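Local coordinates for protein telomerase reverse transcriptase (Candida tropicalis MYA-3404, PDB 6ZD1) that probably extends chromosome ends as a reverse transcriptase, copying a template within the telomerase RNA into telomeric DNA repeats, at residues 482-487 and 518-523. Residues are numbered along the deposited sequence; the frame is centred on the assembly and turned at random.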
# COMPACT_ATOMS: atom_id res chain seq x y z
N SER A 482 -3.10 -25.56 -12.11
CA SER A 482 -3.75 -26.10 -13.31
C SER A 482 -3.20 -27.47 -13.68
O SER A 482 -3.95 -28.31 -14.19
CB SER A 482 -3.57 -25.12 -14.47
OG SER A 482 -4.09 -25.66 -15.68
N LYS A 483 -1.91 -27.72 -13.44
CA LYS A 483 -1.30 -28.99 -13.82
C LYS A 483 -1.40 -30.03 -12.71
O LYS A 483 -1.40 -31.23 -13.00
CB LYS A 483 0.17 -28.79 -14.18
CG LYS A 483 0.42 -27.84 -15.34
CD LYS A 483 1.89 -27.86 -15.77
CE LYS A 483 2.82 -27.50 -14.61
NZ LYS A 483 4.26 -27.51 -15.01
N GLU A 484 -1.47 -29.59 -11.46
CA GLU A 484 -1.40 -30.51 -10.33
C GLU A 484 -2.76 -30.99 -9.85
O GLU A 484 -2.85 -32.10 -9.31
CB GLU A 484 -0.64 -29.84 -9.18
CG GLU A 484 0.86 -29.69 -9.42
CD GLU A 484 1.59 -31.03 -9.47
OE1 GLU A 484 1.08 -32.01 -8.88
OE2 GLU A 484 2.67 -31.10 -10.10
N PHE A 485 -3.83 -30.24 -10.09
CA PHE A 485 -5.15 -30.54 -9.55
C PHE A 485 -6.12 -30.93 -10.66
O PHE A 485 -7.29 -30.54 -10.66
CB PHE A 485 -5.71 -29.36 -8.76
CG PHE A 485 -5.03 -29.13 -7.45
CD1 PHE A 485 -5.42 -29.84 -6.32
CD2 PHE A 485 -4.02 -28.20 -7.33
CE1 PHE A 485 -4.80 -29.63 -5.10
CE2 PHE A 485 -3.39 -27.98 -6.11
CZ PHE A 485 -3.78 -28.70 -5.00
N LYS A 486 -5.63 -31.72 -11.63
CA LYS A 486 -6.42 -32.07 -12.80
C LYS A 486 -7.74 -32.73 -12.43
O LYS A 486 -8.75 -32.50 -13.11
CB LYS A 486 -5.61 -32.98 -13.72
CG LYS A 486 -4.37 -32.34 -14.31
CD LYS A 486 -3.55 -33.34 -15.12
CE LYS A 486 -2.32 -32.67 -15.72
NZ LYS A 486 -1.44 -33.65 -16.42
N PHE A 487 -7.77 -33.51 -11.35
CA PHE A 487 -8.99 -34.22 -11.01
C PHE A 487 -9.95 -33.32 -10.24
O PHE A 487 -10.43 -33.69 -9.17
CB PHE A 487 -8.65 -35.46 -10.16
CG PHE A 487 -7.70 -35.17 -9.02
CD1 PHE A 487 -8.17 -34.77 -7.78
CD2 PHE A 487 -6.33 -35.30 -9.20
CE1 PHE A 487 -7.29 -34.50 -6.74
CE2 PHE A 487 -5.45 -35.04 -8.17
CZ PHE A 487 -5.93 -34.64 -6.94
N LYS A 518 -6.44 -33.80 0.14
CA LYS A 518 -5.78 -33.87 1.44
C LYS A 518 -4.49 -34.68 1.37
O LYS A 518 -3.56 -34.43 2.15
CB LYS A 518 -6.74 -34.46 2.47
CG LYS A 518 -6.28 -34.36 3.92
CD LYS A 518 -7.35 -34.92 4.84
CE LYS A 518 -6.93 -34.87 6.30
NZ LYS A 518 -7.99 -35.42 7.19
N ASP A 519 -4.40 -35.63 0.44
CA ASP A 519 -3.19 -36.43 0.29
C ASP A 519 -2.18 -35.78 -0.64
O ASP A 519 -0.99 -36.09 -0.55
CB ASP A 519 -3.52 -37.82 -0.26
CG ASP A 519 -4.26 -38.68 0.74
OD1 ASP A 519 -4.16 -38.40 1.96
OD2 ASP A 519 -4.94 -39.64 0.31
N LYS A 520 -2.63 -34.88 -1.51
CA LYS A 520 -1.69 -34.21 -2.38
C LYS A 520 -0.99 -33.05 -1.69
O LYS A 520 0.18 -32.78 -1.98
CB LYS A 520 -2.40 -33.74 -3.65
CG LYS A 520 -1.45 -33.12 -4.61
CD LYS A 520 -1.97 -33.18 -6.01
CE LYS A 520 -1.37 -32.05 -6.76
NZ LYS A 520 -2.23 -30.84 -6.64
N ILE A 521 -1.67 -32.37 -0.76
CA ILE A 521 -1.03 -31.29 -0.02
C ILE A 521 -0.21 -31.81 1.15
O ILE A 521 0.38 -31.01 1.89
CB ILE A 521 -2.05 -30.26 0.51
CG1 ILE A 521 -2.92 -30.85 1.62
CG2 ILE A 521 -2.94 -29.75 -0.62
CD1 ILE A 521 -4.00 -29.90 2.11
N SER A 522 -0.15 -33.13 1.34
CA SER A 522 0.71 -33.74 2.34
C SER A 522 1.90 -34.46 1.73
O SER A 522 2.80 -34.88 2.47
CB SER A 522 -0.09 -34.73 3.20
OG SER A 522 -1.18 -34.08 3.83
N SER A 523 1.92 -34.64 0.41
CA SER A 523 3.07 -35.20 -0.28
C SER A 523 4.09 -34.09 -0.52
O SER A 523 3.94 -32.96 -0.06
CB SER A 523 2.63 -35.87 -1.58
OG SER A 523 2.05 -34.92 -2.47
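A cation-pi contact between Lys520 and Phe485 joins the C-terminal ends of two helices, 469-484 and 511-520, in the palm of the reverse transcriptase domain. Between them the chain runs through the hairpin of strands 495-500 and 503-508, part of the palm's antiparallel sheet.

Lys520 does most of the reaching. Its CG lies anti to the backbone N (chi1 -177°), and the chain stays extended until chi4, where a bend turns the ammonium onto the face of the Phe485 ring. There Lys520 NZ sits 2.9 Å from the centroid of the Phe485 ring, an unusually short spacing whose exact value is uncertain, and only 7° off the ring normal, so it stands over the middle of the face rather than at a rim carbon. Phe485 is the first residue beyond helix 469-484 to leave helical geometry, and its side chain also touches Val517 of helix 511-520.

To the flank of the ammonium, roughly at right angles to the direction of the ring, lies the Glu484 carbonyl: its O is 3.0 Å from Lys520 NZ. The glutamate side chain crosses the lysine at about a right angle. Its carboxylate stops short of a salt bridge, Glu484 OE1 being 4.2 Å from Lys520 NZ, while OE2 is hydrogen-bonded to Tyr529. Farther out, Phe487 brings the edge of its ring to the lysine chain, Phe487 CZ lying 4.3 Å from Lys520 CD.

At its root Lys520 is tied into the turn that follows: its carbonyl O accepts a 2.9 Å hydrogen bond from Ser523 OG.

The ammonium of the buried Lys520 thus meets an aromatic face, a carbonyl oxygen and, at longer range, a carboxylate; this largely electron-rich setting would probably help keep the lysine protonated.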